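PDB 4BR6: superoxide dismutase from Chaetomium thermophilum, which probably protects cells by converting superoxide radicals to hydrogen peroxide and oxygen at a bound manganese ion. Local coordinates for residues Gly12-Tyr17 against Leu81-Arg86; Ala20-Leu25 against Tyr167-Asn172; Lys29-Tyr34 against Gly69-His74; Gln122-Ala127 against Asp160-Ala165. All blocks are in the same frame, centred on the assembly; numbering follows the deposited sequence.

Contact 1: Gly12-Tyr17 against Leu81-Arg86; sequences GALEPY and LAPASR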
loop_
_atom_site.group_PDB
_atom_site.type_symbol
_atom_site.label_atom_id
_atom_site.label_comp_id
_atom_site.label_asym_id
_atom_site.label_seq_id
_atom_site.Cartn_x
_atom_site.Cartn_y
_atom_site.Cartn_z
ATOM N N GLY B 12 35.066 -0.522 8.651
ATOM C CA GLY B 12 35.229 0.603 9.565
ATOM C C GLY B 12 35.723 1.899 8.936
ATOM O O GLY B 12 36.013 2.870 9.638
ATOM N N ALA B 13 35.772 1.941 7.610
ATOM C CA ALA B 13 36.361 3.079 6.908
ATOM C C ALA B 13 35.479 4.325 6.972
ATOM O O ALA B 13 35.953 5.448 6.790
ATOM C CB ALA B 13 36.643 2.709 5.466
ATOM N N LEU B 14 34.200 4.125 7.247
ATOM C CA LEU B 14 33.234 5.219 7.223
ATOM C C LEU B 14 32.980 5.787 8.609
ATOM O O LEU B 14 32.190 6.709 8.776
ATOM C CB LEU B 14 31.912 4.763 6.605
ATOM C CG LEU B 14 31.989 4.158 5.193
ATOM C CD1 LEU B 14 30.626 4.189 4.512
ATOM C CD2 LEU B 14 33.037 4.846 4.321
ATOM N N GLU B 15 33.660 5.245 9.604
ATOM C CA GLU B 15 33.614 5.827 10.930
ATOM C C GLU B 15 34.274 7.206 10.872
ATOM O O GLU B 15 35.161 7.426 10.058
ATOM C CB GLU B 15 34.302 4.913 11.943
ATOM C CG GLU B 15 33.572 3.602 12.145
ATOM C CD GLU B 15 33.923 2.908 13.445
ATOM O OE1 GLU B 15 34.983 3.205 14.027
ATOM O OE2 GLU B 15 33.128 2.052 13.886
ATOM N N PRO B 16 33.830 8.151 11.717
ATOM C CA PRO B 16 32.797 8.035 12.751
ATOM C C PRO B 16 31.353 8.197 12.262
ATOM O O PRO B 16 30.450 8.222 13.090
ATOM C CB PRO B 16 33.142 9.187 13.695
ATOM C CG PRO B 16 33.716 10.236 12.795
ATOM C CD PRO B 16 34.430 9.499 11.690
ATOM N N TYR B 17 31.123 8.301 10.960
ATOM C CA TYR B 17 29.772 8.624 10.484
ATOM C C TYR B 17 28.817 7.437 10.542
ATOM O O TYR B 17 27.684 7.564 11.018
ATOM C CB TYR B 17 29.843 9.241 9.091
ATOM C CG TYR B 17 30.786 10.411 9.119
ATOM C CD1 TYR B 17 30.467 11.562 9.811
ATOM C CD2 TYR B 17 32.026 10.339 8.509
ATOM C CE1 TYR B 17 31.341 12.627 9.859
ATOM C CE2 TYR B 17 32.903 11.394 8.554
ATOM C CZ TYR B 17 32.564 12.533 9.229
ATOM O OH TYR B 17 33.462 13.584 9.262
ATOM N N LEU B 81 28.745 5.478 -1.392
ATOM C CA LEU B 81 29.367 5.721 -0.098
ATOM C C LEU B 81 30.882 5.570 -0.269
ATOM O O LEU B 81 31.348 4.688 -0.992
ATOM C CB LEU B 81 28.882 4.731 0.971
ATOM C CG LEU B 81 27.454 4.855 1.518
ATOM C CD1 LEU B 81 27.176 3.739 2.486
ATOM C CD2 LEU B 81 27.206 6.202 2.192
ATOM N N ALA B 82 31.644 6.426 0.397
ATOM C CA ALA B 82 33.088 6.328 0.366
ATOM C C ALA B 82 33.660 6.999 1.606
ATOM O O ALA B 82 33.033 7.891 2.173
ATOM C CB ALA B 82 33.636 6.956 -0.899
ATOM N N PRO B 83 34.842 6.545 2.057
ATOM C CA PRO B 83 35.487 7.161 3.223
ATOM C C PRO B 83 35.679 8.659 3.052
ATOM O O PRO B 83 35.951 9.112 1.947
ATOM C CB PRO B 83 36.846 6.463 3.291
ATOM C CG PRO B 83 37.003 5.753 1.964
ATOM C CD PRO B 83 35.644 5.442 1.502
ATOM N N ALA B 84 35.541 9.413 4.135
ATOM C CA ALA B 84 35.625 10.871 4.073
ATOM C C ALA B 84 37.007 11.364 3.649
ATOM O O ALA B 84 37.138 12.469 3.131
ATOM C CB ALA B 84 35.252 11.473 5.414
ATOM N N SER B 85 38.029 10.535 3.857
ATOM C CA SER B 85 39.405 10.913 3.533
ATOM C C SER B 85 39.674 10.802 2.047
ATOM O O SER B 85 40.744 11.177 1.589
ATOM C CB SER B 85 40.406 10.030 4.284
ATOM O OG SER B 85 40.525 8.747 3.695
ATOM N N ARG B 86 38.704 10.277 1.303
ATOM C CA ARG B 86 38.859 10.078 -0.135
ATOM C C ARG B 86 37.718 10.703 -0.921
ATOM O O ARG B 86 37.625 11.926 -1.015
ATOM C CB ARG B 86 38.966 8.590 -0.456
ATOM C CG ARG B 86 40.191 7.924 0.107
ATOM C CD ARG B 86 40.312 6.525 -0.438
ATOM N NE ARG B 86 40.104 5.517 0.591
ATOM C CZ ARG B 86 39.628 4.294 0.373
ATOM N NH1 ARG B 86 39.289 3.893 -0.843
ATOM N NH2 ARG B 86 39.492 3.461 1.384
HETATM O O HOH W 1 35.341 8.055 6.519
#

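Contact 2: Ala20-Leu25 against Tyr167-Asn172; sequences ARIMEL and YLQYEN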
loop_
_atom_site.group_PDB
_atom_site.type_symbol
_atom_site.label_atom_id
_atom_site.label_comp_id
_atom_site.label_asym_id
_atom_site.label_seq_id
_atom_site.Cartn_x
_atom_site.Cartn_y
_atom_site.Cartn_z
ATOM N N ALA B 20 31.422 0.572 12.182
ATOM C CA ALA B 20 31.879 -0.629 11.503
ATOM C C ALA B 20 30.921 -1.784 11.742
ATOM O O ALA B 20 30.742 -2.646 10.873
ATOM C CB ALA B 20 33.261 -0.999 11.991
ATOM N N ARG B 21 30.310 -1.825 12.920
ATOM C CA ARG B 21 29.371 -2.901 13.206
ATOM C C ARG B 21 28.139 -2.784 12.304
ATOM O O ARG B 21 27.672 -3.784 11.760
ATOM C CB ARG B 21 28.976 -2.945 14.688
ATOM C CG ARG B 21 28.042 -4.108 15.045
ATOM C CD ARG B 21 28.587 -5.462 14.584
ATOM N NE ARG B 21 27.925 -6.608 15.226
ATOM C CZ ARG B 21 28.172 -7.883 14.924
ATOM N NH1 ARG B 21 29.045 -8.199 13.982
ATOM N NH2 ARG B 21 27.535 -8.856 15.559
ATOM N N ILE B 22 27.622 -1.567 12.138
ATOM C CA ILE B 22 26.477 -1.347 11.270
ATOM C C ILE B 22 26.815 -1.790 9.857
ATOM O O ILE B 22 26.105 -2.605 9.274
ATOM C CB ILE B 22 26.030 0.124 11.272
ATOM C CG1 ILE B 22 25.365 0.461 12.611
ATOM C CG2 ILE B 22 25.066 0.406 10.106
ATOM C CD1 ILE B 22 25.015 1.921 12.806
ATOM N N MET B 23 27.912 -1.265 9.319
ATOM C CA MET B 23 28.336 -1.585 7.965
ATOM C C MET B 23 28.494 -3.098 7.802
ATOM O O MET B 23 28.003 -3.680 6.839
ATOM C CB MET B 23 29.652 -0.886 7.625
ATOM C CG MET B 23 29.560 0.630 7.449
ATOM S SD MET B 23 28.445 1.201 6.136
ATOM C CE MET B 23 29.074 0.323 4.705
ATOM N N GLU B 24 29.166 -3.729 8.759
ATOM C CA GLU B 24 29.391 -5.174 8.726
ATOM C C GLU B 24 28.088 -5.965 8.623
ATOM O O GLU B 24 27.930 -6.817 7.739
ATOM C CB GLU B 24 30.173 -5.635 9.965
ATOM C CG GLU B 24 30.241 -7.165 10.111
ATOM C CD GLU B 24 31.249 -7.620 11.144
ATOM O OE1 GLU B 24 31.020 -7.358 12.344
ATOM O OE2 GLU B 24 32.263 -8.239 10.754
ATOM N N LEU B 25 27.163 -5.679 9.534
ATOM C CA LEU B 25 25.854 -6.326 9.554
ATOM C C LEU B 25 25.055 -6.018 8.295
ATOM O O LEU B 25 24.498 -6.904 7.654
ATOM C CB LEU B 25 25.041 -5.829 10.750
ATOM C CG LEU B 25 25.449 -6.284 12.149
ATOM C CD1 LEU B 25 24.558 -5.619 13.188
ATOM C CD2 LEU B 25 25.364 -7.785 12.268
ATOM N N TYR B 167 20.399 2.427 13.820
ATOM C CA TYR B 167 19.939 2.352 15.213
ATOM C C TYR B 167 21.031 1.982 16.222
ATOM O O TYR B 167 21.039 2.506 17.334
ATOM C CB TYR B 167 18.752 1.403 15.377
ATOM C CG TYR B 167 17.773 1.846 16.452
ATOM C CD1 TYR B 167 17.984 1.525 17.790
ATOM C CD2 TYR B 167 16.649 2.595 16.133
ATOM C CE1 TYR B 167 17.097 1.929 18.770
ATOM C CE2 TYR B 167 15.760 3.003 17.113
ATOM C CZ TYR B 167 15.992 2.662 18.417
ATOM O OH TYR B 167 15.117 3.048 19.389
ATOM N N LEU B 168 21.949 1.096 15.845
ATOM C CA LEU B 168 23.027 0.689 16.744
ATOM C C LEU B 168 23.852 1.883 17.217
ATOM O O LEU B 168 24.278 1.932 18.369
ATOM C CB LEU B 168 23.954 -0.318 16.063
ATOM C CG LEU B 168 23.441 -1.749 15.923
ATOM C CD1 LEU B 168 24.469 -2.574 15.152
ATOM C CD2 LEU B 168 23.114 -2.374 17.274
ATOM N N GLN B 169 24.054 2.847 16.324
ATOM C CA GLN B 169 24.903 4.006 16.609
ATOM C C GLN B 169 24.096 5.200 17.102
ATOM O O GLN B 169 24.439 5.815 18.113
ATOM C CB GLN B 169 25.695 4.423 15.366
ATOM C CG GLN B 169 26.569 5.669 15.587
ATOM C CD GLN B 169 27.557 5.910 14.466
ATOM O OE1 GLN B 169 27.644 5.136 13.518
ATOM N NE2 GLN B 169 28.311 6.989 14.573
ATOM N N TYR B 170 23.031 5.532 16.387
ATOM C CA TYR B 170 22.229 6.717 16.714
ATOM C C TYR B 170 20.907 6.476 17.456
ATOM O O TYR B 170 20.248 7.437 17.841
ATOM C CB TYR B 170 21.912 7.483 15.429
ATOM C CG TYR B 170 23.122 7.984 14.685
ATOM C CD1 TYR B 170 23.681 9.226 14.964
ATOM C CD2 TYR B 170 23.698 7.223 13.690
ATOM C CE1 TYR B 170 24.794 9.684 14.265
ATOM C CE2 TYR B 170 24.801 7.669 12.994
ATOM C CZ TYR B 170 25.344 8.899 13.279
ATOM O OH TYR B 170 26.451 9.331 12.566
ATOM N N GLU B 171 20.512 5.216 17.644
ATOM C CA GLU B 171 19.246 4.908 18.287
ATOM C C GLU B 171 18.104 5.650 17.574
ATOM O O GLU B 171 18.059 5.681 16.349
ATOM C CB GLU B 171 19.319 5.249 19.779
ATOM C CG GLU B 171 20.315 4.372 20.534
ATOM C CD GLU B 171 20.624 4.861 21.940
ATOM O OE1 GLU B 171 20.471 6.069 22.229
ATOM O OE2 GLU B 171 21.030 4.023 22.766
ATOM N N ASN B 172 17.202 6.257 18.337
ATOM C CA ASN B 172 16.047 6.968 17.778
ATOM C C ASN B 172 16.378 8.291 17.085
ATOM O O ASN B 172 15.507 8.914 16.474
ATOM C CB ASN B 172 15.041 7.267 18.893
ATOM C CG ASN B 172 15.608 8.182 19.948
ATOM O OD1 ASN B 172 16.555 7.825 20.631
ATOM N ND2 ASN B 172 15.036 9.372 20.081
#

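Contact 3: Lys29-Tyr34 against Gly69-His74; sequences KHHQTY and GGHLNH. With MN3 (manganese (III) ion), chain I.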
loop_
_atom_site.group_PDB
_atom_site.type_symbol
_atom_site.label_atom_id
_atom_site.label_comp_id
_atom_site.label_asym_id
_atom_site.label_seq_id
_atom_site.Cartn_x
_atom_site.Cartn_y
_atom_site.Cartn_z
ATOM N N LYS B 29 25.140 -9.477 6.542
ATOM C CA LYS B 29 23.895 -10.112 6.960
ATOM C C LYS B 29 22.723 -9.655 6.109
ATOM O O LYS B 29 22.129 -10.456 5.400
ATOM C CB LYS B 29 23.600 -9.854 8.446
ATOM C CG LYS B 29 24.670 -10.372 9.408
ATOM C CD LYS B 29 24.928 -11.859 9.205
ATOM C CE LYS B 29 25.943 -12.395 10.191
ATOM N NZ LYS B 29 26.352 -13.782 9.856
ATOM N N HIS B 30 22.397 -8.367 6.175
ATOM C CA HIS B 30 21.165 -7.863 5.574
ATOM C C HIS B 30 21.118 -8.015 4.059
ATOM O O HIS B 30 20.200 -8.629 3.520
ATOM C CB HIS B 30 20.937 -6.403 5.963
ATOM C CG HIS B 30 20.388 -6.233 7.342
ATOM N ND1 HIS B 30 19.067 -6.473 7.646
ATOM C CD2 HIS B 30 20.980 -5.862 8.500
ATOM C CE1 HIS B 30 18.867 -6.245 8.931
ATOM N NE2 HIS B 30 20.010 -5.875 9.470
ATOM N N HIS B 31 22.105 -7.458 3.371
ATOM C CA HIS B 31 22.152 -7.541 1.913
ATOM C C HIS B 31 22.296 -8.994 1.432
ATOM O O HIS B 31 21.721 -9.376 0.417
ATOM C CB HIS B 31 23.314 -6.695 1.396
ATOM C CG HIS B 31 23.304 -6.475 -0.089
ATOM N ND1 HIS B 31 24.279 -5.748 -0.711
ATOM C CD2 HIS B 31 22.451 -6.883 -1.056
ATOM C CE1 HIS B 31 24.039 -5.710 -2.015
ATOM N NE2 HIS B 31 22.941 -6.394 -2.245
ATOM N N GLN B 32 23.072 -9.793 2.155
ATOM C CA GLN B 32 23.259 -11.191 1.794
ATOM C C GLN B 32 21.916 -11.919 1.798
ATOM O O GLN B 32 21.649 -12.752 0.934
ATOM C CB GLN B 32 24.214 -11.872 2.775
ATOM C CG GLN B 32 24.559 -13.328 2.452
ATOM C CD GLN B 32 25.417 -13.479 1.207
ATOM O OE1 GLN B 32 26.590 -13.094 1.197
ATOM N NE2 GLN B 32 24.841 -14.056 0.153
ATOM N N THR B 33 21.083 -11.605 2.788
ATOM C CA THR B 33 19.754 -12.198 2.915
ATOM C C THR B 33 18.898 -11.890 1.685
ATOM O O THR B 33 18.160 -12.750 1.197
ATOM C CB THR B 33 19.059 -11.667 4.186
ATOM O OG1 THR B 33 19.908 -11.906 5.311
ATOM C CG2 THR B 33 17.709 -12.331 4.420
ATOM N N TYR B 34 19.017 -10.664 1.182
ATOM C CA TYR B 34 18.293 -10.232 -0.015
ATOM C C TYR B 34 18.789 -10.943 -1.271
ATOM O O TYR B 34 17.988 -11.313 -2.128
ATOM C CB TYR B 34 18.419 -8.712 -0.205
ATOM C CG TYR B 34 17.694 -7.884 0.843
ATOM C CD1 TYR B 34 16.403 -8.189 1.242
ATOM C CD2 TYR B 34 18.316 -6.805 1.437
ATOM C CE1 TYR B 34 15.762 -7.430 2.208
ATOM C CE2 TYR B 34 17.683 -6.054 2.385
ATOM C CZ TYR B 34 16.420 -6.360 2.769
ATOM O OH TYR B 34 15.839 -5.569 3.726
ATOM N N GLY B 69 14.435 -5.924 -4.841
ATOM C CA GLY B 69 14.585 -4.519 -4.514
ATOM C C GLY B 69 15.725 -4.294 -3.546
ATOM O O GLY B 69 16.483 -3.354 -3.700
ATOM N N GLY B 70 15.857 -5.173 -2.557
ATOM C CA GLY B 70 16.931 -5.058 -1.583
ATOM C C GLY B 70 18.308 -5.167 -2.215
ATOM O O GLY B 70 19.212 -4.390 -1.904
ATOM N N HIS B 71 18.459 -6.138 -3.110
ATOM C CA HIS B 71 19.705 -6.337 -3.831
ATOM C C HIS B 71 20.114 -5.061 -4.589
ATOM O O HIS B 71 21.221 -4.555 -4.401
ATOM C CB HIS B 71 19.566 -7.512 -4.803
ATOM C CG HIS B 71 20.832 -7.842 -5.529
ATOM N ND1 HIS B 71 22.060 -7.895 -4.904
ATOM C CD2 HIS B 71 21.060 -8.131 -6.832
ATOM C CE1 HIS B 71 22.989 -8.206 -5.788
ATOM N NE2 HIS B 71 22.408 -8.356 -6.965
ATOM N N LEU B 72 19.220 -4.542 -5.436
ATOM C CA LEU B 72 19.516 -3.342 -6.239
ATOM C C LEU B 72 19.834 -2.121 -5.386
ATOM O O LEU B 72 20.766 -1.365 -5.675
ATOM C CB LEU B 72 18.339 -2.978 -7.162
ATOM C CG LEU B 72 18.388 -1.594 -7.848
ATOM C CD1 LEU B 72 19.611 -1.410 -8.754
ATOM C CD2 LEU B 72 17.114 -1.322 -8.638
ATOM N N ASN B 73 19.015 -1.907 -4.367
ATOM C CA ASN B 73 19.089 -0.701 -3.565
ATOM C C ASN B 73 20.344 -0.653 -2.760
ATOM O O ASN B 73 21.000 0.379 -2.697
ATOM C CB ASN B 73 17.904 -0.599 -2.613
ATOM C CG ASN B 73 16.609 -0.356 -3.324
ATOM O OD1 ASN B 73 16.580 0.107 -4.463
ATOM N ND2 ASN B 73 15.522 -0.645 -2.646
ATOM N N HIS B 74 20.678 -1.766 -2.127
ATOM C CA HIS B 74 21.910 -1.820 -1.357
ATOM C C HIS B 74 23.133 -1.793 -2.253
ATOM O O HIS B 74 24.149 -1.200 -1.886
ATOM C CB HIS B 74 21.931 -3.043 -0.466
ATOM C CG HIS B 74 20.889 -3.004 0.600
ATOM N ND1 HIS B 74 19.582 -3.356 0.363
ATOM C CD2 HIS B 74 20.949 -2.602 1.886
ATOM C CE1 HIS B 74 18.884 -3.209 1.475
ATOM N NE2 HIS B 74 19.691 -2.759 2.415
HETATM MN MN MN3 I . 19.224 -1.468 4.380
HETATM O O HOH W 2 16.812 -2.143 4.102
#

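Contact 4: Gln122-Ala127 against Asp160-Ala165; sequences QGSGWA and DAWEHA. With MN3 (manganese (III) ion), chain I.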
loop_
_atom_site.group_PDB
_atom_site.type_symbol
_atom_site.label_atom_id
_atom_site.label_comp_id
_atom_site.label_asym_id
_atom_site.label_seq_id
_atom_site.Cartn_x
_atom_site.Cartn_y
_atom_site.Cartn_z
ATOM N N GLN B 122 7.534 7.076 6.935
ATOM C CA GLN B 122 6.827 6.372 7.997
ATOM C C GLN B 122 7.055 4.872 7.811
ATOM O O GLN B 122 6.697 4.321 6.782
ATOM C CB GLN B 122 5.337 6.711 7.924
ATOM C CG GLN B 122 5.059 8.177 8.235
ATOM C CD GLN B 122 3.630 8.621 7.978
ATOM O OE1 GLN B 122 2.774 7.849 7.552
ATOM N NE2 GLN B 122 3.364 9.879 8.258
ATOM N N GLY B 123 7.674 4.215 8.782
ATOM C CA GLY B 123 8.066 2.823 8.601
ATOM C C GLY B 123 9.406 2.763 7.875
ATOM O O GLY B 123 10.214 3.680 7.992
ATOM N N SER B 124 9.638 1.705 7.105
ATOM C CA SER B 124 10.938 1.474 6.490
ATOM C C SER B 124 10.947 2.031 5.084
ATOM O O SER B 124 9.969 1.906 4.374
ATOM C CB SER B 124 11.227 -0.014 6.393
ATOM O OG SER B 124 11.160 -0.632 7.665
ATOM N N GLY B 125 12.053 2.611 4.646
ATOM C CA GLY B 125 12.077 3.144 3.305
ATOM C C GLY B 125 13.397 3.775 2.925
ATOM O O GLY B 125 14.365 3.717 3.677
ATOM N N TRP B 126 13.414 4.381 1.743
ATOM C CA TRP B 126 14.611 4.922 1.153
ATOM C C TRP B 126 14.254 6.274 0.592
ATOM O O TRP B 126 13.145 6.455 0.097
ATOM C CB TRP B 126 15.041 4.061 -0.032
ATOM C CG TRP B 126 15.673 2.757 0.309
ATOM C CD1 TRP B 126 15.041 1.598 0.631
ATOM C CD2 TRP B 126 17.074 2.471 0.342
ATOM N NE1 TRP B 126 15.961 0.607 0.874
ATOM C CE2 TRP B 126 17.216 1.119 0.705
ATOM C CE3 TRP B 126 18.220 3.224 0.099
ATOM C CZ2 TRP B 126 18.452 0.511 0.827
ATOM C CZ3 TRP B 126 19.445 2.615 0.225
ATOM C CH2 TRP B 126 19.552 1.274 0.583
ATOM N N ALA B 127 15.198 7.210 0.624
ATOM C CA ALA B 127 15.077 8.428 -0.183
ATOM C C ALA B 127 16.170 8.428 -1.250
ATOM O O ALA B 127 17.292 7.959 -1.011
ATOM C CB ALA B 127 15.152 9.695 0.675
ATOM N N ASP B 160 19.523 5.052 2.769
ATOM C CA ASP B 160 18.690 4.036 3.395
ATOM C C ASP B 160 18.131 4.557 4.712
ATOM O O ASP B 160 18.889 5.055 5.542
ATOM C CB ASP B 160 19.584 2.848 3.675
ATOM C CG ASP B 160 18.845 1.655 4.186
ATOM O OD1 ASP B 160 17.601 1.651 4.301
ATOM O OD2 ASP B 160 19.556 0.696 4.461
ATOM N N ALA B 161 16.819 4.429 4.911
ATOM C CA ALA B 161 16.171 4.980 6.105
ATOM C C ALA B 161 15.560 3.914 6.993
ATOM O O ALA B 161 14.886 4.245 7.955
ATOM C CB ALA B 161 15.105 6.029 5.727
ATOM N N TRP B 162 15.786 2.641 6.669
ATOM C CA TRP B 162 15.430 1.557 7.574
ATOM C C TRP B 162 16.210 1.769 8.864
ATOM O O TRP B 162 17.314 2.292 8.837
ATOM C CB TRP B 162 15.813 0.187 7.004
ATOM C CG TRP B 162 14.961 -0.317 5.872
ATOM C CD1 TRP B 162 14.715 0.302 4.682
ATOM C CD2 TRP B 162 14.268 -1.570 5.819
ATOM N NE1 TRP B 162 13.898 -0.476 3.906
ATOM C CE2 TRP B 162 13.616 -1.632 4.578
ATOM C CE3 TRP B 162 14.133 -2.634 6.713
ATOM C CZ2 TRP B 162 12.828 -2.724 4.203
ATOM C CZ3 TRP B 162 13.347 -3.717 6.333
ATOM C CH2 TRP B 162 12.715 -3.755 5.093
ATOM N N GLU B 163 15.645 1.354 9.993
ATOM C CA GLU B 163 16.286 1.579 11.274
ATOM C C GLU B 163 17.605 0.817 11.409
ATOM O O GLU B 163 18.500 1.239 12.133
ATOM C CB GLU B 163 15.313 1.227 12.398
ATOM C CG GLU B 163 14.155 2.239 12.473
ATOM C CD GLU B 163 13.039 1.851 13.437
ATOM O OE1 GLU B 163 12.730 0.646 13.582
ATOM O OE2 GLU B 163 12.462 2.759 14.058
ATOM N N HIS B 164 17.758 -0.289 10.687
ATOM C CA HIS B 164 19.010 -1.042 10.789
ATOM C C HIS B 164 20.165 -0.269 10.155
ATOM O O HIS B 164 21.322 -0.628 10.331
ATOM C CB HIS B 164 18.902 -2.437 10.165
ATOM C CG HIS B 164 18.632 -2.427 8.697
ATOM N ND1 HIS B 164 17.537 -3.053 8.141
ATOM C CD2 HIS B 164 19.318 -1.881 7.668
ATOM C CE1 HIS B 164 17.560 -2.892 6.831
ATOM N NE2 HIS B 164 18.630 -2.185 6.520
ATOM N N ALA B 165 19.855 0.796 9.422
ATOM C CA ALA B 165 20.893 1.604 8.810
ATOM C C ALA B 165 21.570 2.540 9.831
ATOM O O ALA B 165 22.606 3.125 9.529
ATOM C CB ALA B 165 20.331 2.406 7.636
HETATM MN MN MN3 I . 19.224 -1.468 4.380
HETATM O O HOH W 3 12.683 3.049 9.408
HETATM O O HOH W 4 13.407 -0.139 9.461
HETATM O O HOH W 2 16.812 -2.143 4.102
#

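Contact 1: Gly12-Tyr17 against Leu81-Arg86
Leu81 opens the contact by meeting Leu14 at about a right angle, its CB lying 4.0 Å from Leu14 CD1. One methyl of Leu14 is thus spent on a leucine side chain, while the other is pressed against backbone. Leu14 CD2 sits 3.5 Å from the carbonyl carbon C of Ala82 and 3.4 Å from Pro83 N, straddling the peptide link that joins them. Leu14 CG stands anti to that residue's own carbonyl carbon (chi1 -56°), an orientation from which the fork spans Leu81 to Pro83. Pro83 brings its ring alongside the first segment: CD touches the same Leu14 methyl, and CB packs on Ala13, 4.3 Å from Ala13 CB.

The loop leading into helix 20-50 is joined here to the loop leaving helix 61-79, across the open ends of the helical hairpin. Each loop contains a type I beta turn, Gly12 to Glu15 in the first and Pro83 to Arg86 in the second.

Ala84 adds the polar element through its backbone. A water accepts from Ala84 N at 2.8 Å and donates to Ala13 O at 2.7 Å, bridging the two segments, which share no direct hydrogen bond. Ala84 CB meets the Tyr17 ring obliquely, 3.9 Å from Tyr17 CE2; Tyr17 itself continues onto Asn183 and Val184.

Contact 2: Ala20-Leu25 against Tyr167-Asn172
Leu168 and Ile22 slide past each other in opposite directions, each reaching toward the backbone from which the other springs. The closest atoms of the pair are Ile22 CG1 and Leu168 CB, 3.8 Å apart. Because CG1 of Ile22 lies anti to the carbonyl carbon (chi1 -72°), the longer branch runs on past Leu168, and its terminal CD1 comes to rest 3.6 Å from Gln169 CB, the two side chains crossing at about a right angle.

One methyl of Leu168 touches two residues a helical turn apart. Its CD1 lies 3.6 Å from Leu25 CD1, the two side chains meeting almost perpendicularly, and 3.9 Å from Arg21 CG. Arg21 gives only its aliphatic stem to Leu168: bent at chi2 (53°), the chain turns its guanidinium over Leu25 CD2 and toward Glu24. There Arg21 NH1 forms a 2.7 Å salt bridge to Glu24 OE1; the oxygen lies in the guanidinium plane, but the nitrogen comes from above the carboxylate plane.

The contact joins the start of helix 20-50, in the alpha-hairpin domain, to the short helix 167-170 of the C-terminal domain. Gln169 donates from NE2 to Pro16 O. Arg21 also forms a salt bridge to Glu171 of the second subunit. The chemistry is therefore divided: hydrocarbon alone bridges the two segments, while the charges at the margin serve the helix and the subunit interface.

Contact 3: Lys29-Tyr34 against Gly69-His74
His31 and His74 form the dense side of this contact, where the CB of His74 rests over the centre of the His31 imidazole, 3.6 Å from the ring centroid and 10° off its normal. It is a CH-pi contact rather than a ring stack, since the two imidazoles are slid apart and barely overlap. The next helical turn brings Tyr34 onto Gly70. Gly70 CA lies over one face of the phenol ring, toward its rim, and the absence of a side chain is what permits this: a CB would collide with the ring. Tyr34 also meets the His74 ring obliquely, with CE2 of Tyr34 and CE1 of His74 3.2 Å apart.

The looser side runs toward His71, which is partly exposed. Here His31 and His71 meet rim to rim, NE2 of His31 lying 3.2 Å from ND1 of His71 in a hydrogen bond whose donor could be either; a second bond from His31 NE2 to His71 O is weak. His30 NE2 is hydrogen-bonded to Tyr167 OH of the second subunit.

In this buried contact within the alpha-hairpin, the 29-34 and 69-74 segments of helices 20-50 and 61-79 pass 8.5 Å apart at their axes, their N-to-C directions 132° apart. His74 NE2 binds the manganese ion at 2.4 Å, while ND1 donates to Gly70 O at 2.5 Å, nearly in the imidazole plane. Held at both nitrogens, the ring has little freedom to rotate, and the Gly70 carbonyl would be expected to make it a more electron-rich ligand. Tyr34 OH and His31 ND1 are held by Gln146 and Trp78, fixing the residues packed on this ligand.

Contact 4: Gln122-Ala127 against Asp160-Ala165
Trp126 lies flat against Asp160, its indole plane only 6° from that of the carboxylate. Asp160 CB sits over the six-membered ring, 3.6 Å from its centroid, and Asp160 CA lies 3.4 Å from Trp126 CE3, so the tryptophan packs on backbone and side chain alike. With CG anti to the backbone N (chi1 -174°), Asp160 extends over the indole toward the manganese ion, which OD2 binds at 2.2 Å. OD1 accepts from Trp162 N at 3.1 Å, closing an Asx turn; one carboxylate thus holds both the metal and the chain that leads to the next ligand, His164, whose NE2 also binds the ion.

The setting is the three-stranded antiparallel sheet of the C-terminal domain, where Trp126 on the central strand 125-132 and Asp160 at the end of the outer strand 153-160 form a non-hydrogen-bonded pair. Beside it, Ala161 N donates to Gly125 O at 2.8 Å, in the carbonyl plane.

Ser124 CB stands over the five-membered ring of Trp162, 3.5 Å from its centroid, and the metal-bound water lies over the opposite face, toward the rim. The two tryptophans meet obliquely, and each NE1 has its own acceptor, Gln146 OE1 for Trp126 and Asn145 O for Trp162. Ser124 OG reaches across to Ser124 of the second subunit, and a water links it to Glu163 N, 2.7 Å from the water oxygen.

How the contacts relate
Contacts 3 and 4 together build the manganese site: His74 comes from the first, Asp160 and His164 from the second, and His26, on the helix between contacts 2 and 3, completes the protein ligands. Their centres are 13 Å apart, and they meet directly, His74 CE1 lying 3.8 Å from Trp126 CZ2; the metal-bound water is common to both. Contact 2 backs onto contact 4, with Ile22 CG2 3.7 Å from Ala165 O. Contact 1 is more remote, the side chain of Leu81 being about 10 Å from the ion, but it joins contact 2 where Tyr170 OH lies 2.7 Å from Tyr17 O. Contacts 2, 3 and 4 all reach the second subunit.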